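Local coordinates for protein pyridine nucleotide-disulphide oxidoreductase dimerisation region (Escherichia coli BL21, PDB 6KYY) that is an FAD-containing disulfide reductase, induced by hypochlorous acid and probably involved in resistance to reactive chlorine stress, at residues P141-I146 against E230-H235; E236-V241 against A249-L254; D284-T289 against E324-T329. All coordinates share one frame; numbering follows the deposited sequence.

Contact 1. Residues P141-I146 against E230-H235; sequences PPIPGI and ERISHH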
# COMPACT_ATOMS: atom_id res chain seq x y z
N PRO B 141 26.05 -24.44 2.84
CA PRO B 141 26.77 -25.02 1.71
C PRO B 141 28.01 -25.75 2.18
O PRO B 141 28.62 -25.38 3.20
CB PRO B 141 27.12 -23.79 0.85
CG PRO B 141 26.22 -22.69 1.33
CD PRO B 141 26.01 -22.97 2.79
N PRO B 142 28.44 -26.79 1.46
CA PRO B 142 29.61 -27.58 1.89
C PRO B 142 30.93 -26.91 1.52
O PRO B 142 31.68 -27.34 0.64
CB PRO B 142 29.40 -28.92 1.16
CG PRO B 142 28.23 -28.72 0.20
CD PRO B 142 27.88 -27.27 0.18
N ILE B 143 31.22 -25.81 2.20
CA ILE B 143 32.45 -25.04 2.00
C ILE B 143 33.29 -25.16 3.27
O ILE B 143 32.78 -24.89 4.36
CB ILE B 143 32.15 -23.57 1.68
CG1 ILE B 143 31.12 -23.46 0.56
CG2 ILE B 143 33.43 -22.83 1.30
CD1 ILE B 143 30.45 -22.11 0.46
N PRO B 144 34.55 -25.57 3.17
CA PRO B 144 35.36 -25.78 4.38
C PRO B 144 35.53 -24.50 5.18
O PRO B 144 35.70 -23.41 4.63
CB PRO B 144 36.70 -26.28 3.83
CG PRO B 144 36.41 -26.76 2.45
CD PRO B 144 35.28 -25.93 1.94
N GLY B 145 35.47 -24.64 6.50
CA GLY B 145 35.68 -23.51 7.39
C GLY B 145 34.49 -22.58 7.54
O GLY B 145 34.68 -21.41 7.89
N ILE B 146 33.28 -23.06 7.27
CA ILE B 146 32.10 -22.21 7.42
C ILE B 146 31.49 -22.34 8.81
O ILE B 146 30.94 -21.36 9.34
CB ILE B 146 31.07 -22.53 6.32
CG1 ILE B 146 29.90 -21.55 6.37
CG2 ILE B 146 30.57 -23.97 6.45
CD1 ILE B 146 29.15 -21.43 5.06
N GLU B 230 35.29 -21.62 -2.23
CA GLU B 230 35.94 -22.87 -1.87
C GLU B 230 36.53 -22.90 -0.47
O GLU B 230 36.86 -23.99 0.00
CB GLU B 230 37.04 -23.20 -2.89
CG GLU B 230 36.52 -23.29 -4.32
CD GLU B 230 37.63 -23.28 -5.35
OE1 GLU B 230 38.65 -22.59 -5.13
OE2 GLU B 230 37.49 -23.95 -6.39
N ARG B 231 36.67 -21.76 0.20
CA ARG B 231 37.14 -21.76 1.58
C ARG B 231 36.82 -20.43 2.24
O ARG B 231 36.83 -19.38 1.60
CB ARG B 231 38.65 -22.04 1.67
CG ARG B 231 39.13 -22.40 3.07
CD ARG B 231 40.63 -22.63 3.13
NE ARG B 231 41.37 -21.78 2.20
CZ ARG B 231 41.87 -22.20 1.04
NH1 ARG B 231 41.69 -23.45 0.65
NH2 ARG B 231 42.53 -21.35 0.26
N ILE B 232 36.53 -20.50 3.54
CA ILE B 232 36.20 -19.34 4.36
C ILE B 232 37.16 -19.30 5.54
O ILE B 232 37.29 -20.29 6.26
CB ILE B 232 34.73 -19.39 4.83
CG1 ILE B 232 33.80 -19.67 3.65
CG2 ILE B 232 34.35 -18.10 5.54
CD1 ILE B 232 32.34 -19.52 3.97
N SER B 233 37.81 -18.16 5.74
CA SER B 233 38.86 -18.03 6.74
C SER B 233 38.65 -16.78 7.58
O SER B 233 38.10 -15.78 7.11
CB SER B 233 40.25 -17.98 6.10
OG SER B 233 40.32 -18.83 4.96
N HIS B 234 39.10 -16.84 8.83
CA HIS B 234 39.25 -15.67 9.69
C HIS B 234 40.74 -15.48 9.93
O HIS B 234 41.38 -16.29 10.62
CB HIS B 234 38.45 -15.80 10.99
CG HIS B 234 39.08 -16.69 12.02
ND1 HIS B 234 39.35 -18.02 11.80
CD2 HIS B 234 39.50 -16.44 13.29
CE1 HIS B 234 39.90 -18.55 12.88
NE2 HIS B 234 40.00 -17.61 13.80
N HIS B 235 41.31 -14.44 9.32
CA HIS B 235 42.75 -14.24 9.43
C HIS B 235 43.07 -13.15 10.45
O HIS B 235 43.68 -13.43 11.48
CB HIS B 235 43.34 -13.90 8.06
CG HIS B 235 43.58 -15.11 7.19
ND1 HIS B 235 43.72 -16.38 7.71
CD2 HIS B 235 43.70 -15.23 5.85
CE1 HIS B 235 43.92 -17.23 6.72
NE2 HIS B 235 43.91 -16.56 5.59
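Ile-232 of strand 231-234 meets the 141-146 loop with its backbone and its side chain. Its amide N donates to Pro-144 O at 3.2 Å, a fairly straight bond (156° at the hydrogen) that arrives nearly along the C=O axis. Around this polar link lies a small apolar patch. With chi1 at -50°, Ile-232 CG1 stands beside its own backbone N, and its CD1 reaches Ile-146 CD1 at 3.9 Å. Ile-143 comes in with its short branch: CG2 lies 4.0 Å from Ile-232 CG1 and also rests on the peptide joining Glu-230 to Arg-231. The ring of Pro-144 covers Glu-230 O with CD and CG. The loop takes this shape through a type II beta turn from Ile-143 to Ile-146, with Pro-144 and Gly-145 at its two central positions and a weak closing bond. It leads toward strand 152-153, the edge of a five-stranded parallel sheet, while strand 231-234 borders a separate three-stranded antiparallel sheet. Further out, Thr-149 OG1 hydrogen-bonds to Gly-145 O and weakly to Ile-232 O, so one hydroxyl serves two neighbouring carbonyl oxygens. On the strand side, Glu-230 and Arg-231 both pair with His-242 in a classic beta bulge.

Contact 2. Residues E236-V241 against A249-L254; sequences ENQVQV and AVDALL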
# COMPACT_ATOMS: atom_id res chain seq x y z
N GLU B 236 42.64 -11.91 10.18
CA GLU B 236 42.90 -10.83 11.14
C GLU B 236 41.72 -9.84 11.09
O GLU B 236 41.76 -8.80 10.44
CB GLU B 236 44.23 -10.12 10.86
CG GLU B 236 44.50 -9.78 9.41
CD GLU B 236 44.91 -10.98 8.58
OE1 GLU B 236 45.24 -12.03 9.18
OE2 GLU B 236 44.90 -10.88 7.34
N ASN B 237 40.65 -10.21 11.81
CA ASN B 237 39.48 -9.40 12.14
C ASN B 237 38.49 -9.22 11.00
O ASN B 237 37.48 -8.53 11.19
CB ASN B 237 39.85 -8.01 12.68
CG ASN B 237 38.88 -7.51 13.73
OD1 ASN B 237 38.97 -7.88 14.90
ND2 ASN B 237 37.93 -6.68 13.31
N GLN B 238 38.73 -9.79 9.82
CA GLN B 238 37.77 -9.70 8.72
C GLN B 238 37.69 -11.04 8.01
O GLN B 238 38.72 -11.69 7.78
CB GLN B 238 38.16 -8.59 7.73
CG GLN B 238 37.74 -7.19 8.18
CD GLN B 238 37.70 -6.20 7.04
OE1 GLN B 238 38.27 -6.43 5.97
NE2 GLN B 238 37.02 -5.07 7.26
N VAL B 239 36.47 -11.46 7.68
CA VAL B 239 36.26 -12.75 7.04
C VAL B 239 36.84 -12.73 5.64
O VAL B 239 36.61 -11.78 4.87
CB VAL B 239 34.77 -13.10 7.01
CG1 VAL B 239 34.56 -14.53 6.53
CG2 VAL B 239 34.15 -12.90 8.38
N GLN B 240 37.59 -13.77 5.29
CA GLN B 240 38.17 -13.92 3.96
C GLN B 240 37.51 -15.10 3.27
O GLN B 240 37.55 -16.22 3.78
CB GLN B 240 39.68 -14.13 4.03
CG GLN B 240 40.48 -12.85 4.20
CD GLN B 240 40.69 -12.50 5.66
OE1 GLN B 240 40.60 -13.36 6.53
NE2 GLN B 240 40.97 -11.23 5.93
N VAL B 241 36.89 -14.85 2.12
CA VAL B 241 36.31 -15.90 1.30
C VAL B 241 37.19 -16.08 0.07
O VAL B 241 37.47 -15.11 -0.66
CB VAL B 241 34.84 -15.61 0.94
CG1 VAL B 241 34.07 -15.23 2.20
CG2 VAL B 241 34.69 -14.51 -0.11
N ALA B 249 37.61 -9.97 1.17
CA ALA B 249 37.56 -9.85 2.62
C ALA B 249 36.42 -8.92 3.02
O ALA B 249 36.30 -7.82 2.47
CB ALA B 249 38.88 -9.33 3.18
N VAL B 250 35.59 -9.37 3.96
CA VAL B 250 34.44 -8.60 4.43
C VAL B 250 34.41 -8.63 5.95
O VAL B 250 35.07 -9.44 6.60
CB VAL B 250 33.11 -9.14 3.86
CG1 VAL B 250 33.09 -9.05 2.34
CG2 VAL B 250 32.87 -10.57 4.32
N ASP B 251 33.63 -7.71 6.53
CA ASP B 251 33.52 -7.63 7.98
C ASP B 251 32.62 -8.73 8.53
O ASP B 251 32.91 -9.29 9.59
CB ASP B 251 33.00 -6.25 8.39
CG ASP B 251 34.04 -5.16 8.23
OD1 ASP B 251 35.13 -5.29 8.82
OD2 ASP B 251 33.77 -4.18 7.52
N ALA B 252 31.52 -9.03 7.84
CA ALA B 252 30.62 -10.10 8.23
C ALA B 252 30.15 -10.83 6.98
O ALA B 252 30.01 -10.24 5.91
CB ALA B 252 29.42 -9.57 9.02
N LEU B 253 29.92 -12.14 7.13
CA LEU B 253 29.52 -12.99 6.02
C LEU B 253 28.17 -13.63 6.34
O LEU B 253 28.05 -14.37 7.32
CB LEU B 253 30.57 -14.07 5.74
CG LEU B 253 30.32 -14.89 4.48
CD1 LEU B 253 30.70 -14.08 3.24
CD2 LEU B 253 31.09 -16.19 4.53
N LEU B 254 27.17 -13.35 5.51
CA LEU B 254 25.82 -13.86 5.71
C LEU B 254 25.55 -14.98 4.71
O LEU B 254 25.75 -14.81 3.50
CB LEU B 254 24.79 -12.75 5.54
CG LEU B 254 23.34 -13.22 5.39
CD1 LEU B 254 22.76 -13.57 6.74
CD2 LEU B 254 22.50 -12.16 4.70
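Val-239 and Leu-253 meet at about a right angle, Val-239 CG1 lying 4.1 Å from Leu-253 CB. That branch is put there by a chi1 of -172°, which swings CG1 opposite the backbone N. Two residues on, Val-241 CG1 packs against the forked end of the same leucine, 3.7 Å from Leu-253 CD1, so one leucine serves both valines. Val-250 adds CG2 to this apolar side, facing Val-239 CB. On the other face of the sheet, Ala-249 CB sits against CG and NE2 of Gln-240, whose chain bends at chi2. Gln-238, just before the strand, extends its side chain across to Asp-251, where amide and carboxylate planes stand 80° apart; NE2 is modelled as a donor to Asp-251 OD1, but the very short separation makes the detail doubtful. Asp-251 OD2 has a weak second partner in His-167 N. Between the backbones, Val-250 N donates to Val-239 O at 2.8 Å, and the return bond is weak. Val-239 and Val-250 thus form an antiparallel hydrogen-bonded pair of a beta hairpin, the last two strands of a three-stranded meander whose chain turns at Asp-251 into strand 252-255 of a Rossmann-type parallel sheet.

Contact 3. Residues D284-T289 against E324-T329; sequences DKRLHT and EGKRST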
# COMPACT_ATOMS: atom_id res chain seq x y z
N ASP B 284 -0.68 -34.71 0.47
CA ASP B 284 -1.76 -34.67 -0.50
C ASP B 284 -1.96 -33.24 -0.99
O ASP B 284 -1.21 -32.31 -0.65
CB ASP B 284 -3.05 -35.20 0.11
CG ASP B 284 -3.13 -36.71 0.12
OD1 ASP B 284 -2.18 -37.36 -0.37
OD2 ASP B 284 -4.15 -37.24 0.61
N LYS B 285 -3.00 -33.04 -1.80
CA LYS B 285 -3.58 -31.71 -1.94
C LYS B 285 -4.37 -31.31 -0.71
O LYS B 285 -4.76 -30.14 -0.59
CB LYS B 285 -4.47 -31.65 -3.19
CG LYS B 285 -5.38 -32.85 -3.38
CD LYS B 285 -6.79 -32.44 -3.77
CE LYS B 285 -7.60 -33.61 -4.30
NZ LYS B 285 -8.83 -33.18 -5.03
N ARG B 286 -4.61 -32.25 0.20
CA ARG B 286 -5.23 -31.99 1.49
C ARG B 286 -4.21 -32.02 2.63
O ARG B 286 -4.60 -32.14 3.80
CB ARG B 286 -6.34 -33.00 1.76
CG ARG B 286 -7.39 -33.03 0.67
CD ARG B 286 -7.75 -34.45 0.30
NE ARG B 286 -7.02 -34.92 -0.87
CZ ARG B 286 -7.46 -35.86 -1.70
NH1 ARG B 286 -8.65 -36.42 -1.50
NH2 ARG B 286 -6.73 -36.22 -2.75
N LEU B 287 -2.92 -31.93 2.30
CA LEU B 287 -1.84 -31.91 3.29
C LEU B 287 -1.87 -33.17 4.16
O LEU B 287 -1.68 -33.11 5.37
CB LEU B 287 -1.91 -30.65 4.14
CG LEU B 287 -1.91 -29.37 3.30
CD1 LEU B 287 -2.66 -28.27 4.01
CD2 LEU B 287 -0.49 -28.95 2.97
N HIS B 288 -2.10 -34.31 3.52
CA HIS B 288 -2.12 -35.60 4.19
C HIS B 288 -0.78 -36.29 3.96
O HIS B 288 -0.39 -36.55 2.82
CB HIS B 288 -3.26 -36.47 3.65
CG HIS B 288 -4.58 -36.23 4.32
ND1 HIS B 288 -4.82 -36.57 5.63
CD2 HIS B 288 -5.72 -35.69 3.85
CE1 HIS B 288 -6.06 -36.25 5.94
NE2 HIS B 288 -6.63 -35.71 4.88
N THR B 289 -0.08 -36.60 5.05
CA THR B 289 1.14 -37.38 4.94
C THR B 289 0.80 -38.85 4.71
O THR B 289 -0.36 -39.26 4.76
CB THR B 289 2.00 -37.19 6.19
OG1 THR B 289 3.38 -37.41 5.86
CG2 THR B 289 1.59 -38.17 7.28
N GLU B 324 -17.86 -28.68 5.84
CA GLU B 324 -17.98 -28.14 4.48
C GLU B 324 -17.08 -28.89 3.50
O GLU B 324 -16.49 -28.31 2.60
CB GLU B 324 -17.70 -26.63 4.43
CG GLU B 324 -18.44 -25.90 3.31
CD GLU B 324 -17.57 -25.63 2.10
OE1 GLU B 324 -18.11 -25.58 0.97
OE2 GLU B 324 -16.34 -25.48 2.27
N GLY B 325 -17.00 -30.21 3.67
CA GLY B 325 -16.24 -31.02 2.74
C GLY B 325 -14.76 -30.72 2.73
O GLY B 325 -14.06 -31.06 3.69
N LYS B 326 -14.27 -30.05 1.69
CA LYS B 326 -12.84 -30.07 1.45
C LYS B 326 -12.41 -28.91 0.56
O LYS B 326 -12.90 -28.78 -0.57
CB LYS B 326 -12.45 -31.39 0.82
CG LYS B 326 -10.99 -31.73 0.89
CD LYS B 326 -10.65 -32.67 -0.23
CE LYS B 326 -10.44 -31.93 -1.53
NZ LYS B 326 -10.51 -32.86 -2.68
N ARG B 327 -11.50 -28.08 1.06
CA ARG B 327 -10.65 -27.26 0.23
C ARG B 327 -9.38 -28.04 -0.11
O ARG B 327 -9.11 -29.10 0.47
CB ARG B 327 -10.31 -25.94 0.93
CG ARG B 327 -11.32 -24.83 0.68
CD ARG B 327 -10.65 -23.47 0.63
NE ARG B 327 -9.48 -23.47 -0.25
CZ ARG B 327 -8.28 -23.02 0.11
NH1 ARG B 327 -8.09 -22.54 1.32
NH2 ARG B 327 -7.28 -23.06 -0.75
N SER B 328 -8.60 -27.52 -1.05
CA SER B 328 -7.44 -28.26 -1.52
C SER B 328 -6.34 -27.29 -1.92
O SER B 328 -6.58 -26.11 -2.15
CB SER B 328 -7.80 -29.17 -2.69
OG SER B 328 -6.70 -29.30 -3.58
N THR B 329 -5.11 -27.81 -1.99
CA THR B 329 -4.03 -27.04 -2.58
C THR B 329 -4.19 -26.90 -4.09
O THR B 329 -3.57 -26.01 -4.69
CB THR B 329 -2.66 -27.66 -2.26
OG1 THR B 329 -2.51 -28.89 -2.97
CG2 THR B 329 -2.51 -27.89 -0.77
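Lys-285, the residue most covered here, meets the 324-329 loop with both its backbone and its side chain. Its carbonyl O accepts the amide of Thr-329 at 2.7 Å, with 163° at the hydrogen. Thr-329 packs round the Lys-285 backbone: CG2 lies against Lys-285 O, while OG1, turned between the backbone N and carbonyl carbon by a chi1 of 69°, rests on Lys-285 CA and CB. The methylenes of Lys-285 run alongside Ser-328, whose OG is hydrogen-bonded elsewhere, to the backbone N of Asp-330.

Lys-326 supplies the other half of the contact. Its chain, bent at chi3, crosses Lys-285 at about a right angle and lays its CD against CG and CD of Arg-286. Lys-326 and Arg-286 thus meet through their methylenes. Lys-326 NZ also lies over one face of the Arg-286 guanidinium, 4.2 Å from Arg-286 NH1, an arrangement of like charges that would be expected to be unfavourable in itself. The modelled approach of the two lysine ammonium groups is too close to be trusted at this resolution. Asp-284 offers Arg-286 a long, purely electrostatic partner from well outside the guanidinium plane.

Both loops lie against helix 307-321 in the fold. Leu-287 touches Asp-313 of that helix, and Arg-327 forms a salt bridge with Asp-312 on it. The 284-289 loop leads on to strand 294-296, whose Trp-295 ring meets that of His-288, while the 324-329 loop follows the helix and leads toward strand 337-339.

Overall arrangement
Contacts 1 and 2 form one continuous unit, their centres 11 Å apart, because strands 231-234 and 239-242 are neighbours in the same antiparallel sheet. Ser-233 O and Gln-240 N probably hydrogen-bond between them, and Ile-232 CD1 packs on Leu-253 CD2 at 3.6 Å, joining the two apolar patches. A copper(II) ion lies about 4 Å from the Arg-231 side chain, and the Gln-240 side chain is about 7 Å from a bound copper(II) ion. Contact 3 is remote, its centre 43 Å from that of contact 1 and 47 Å from that of contact 2. It lies on the other side of the chain's centre from contact 2, and its Leu-287 side chain is about 10 Å from a bound FAD.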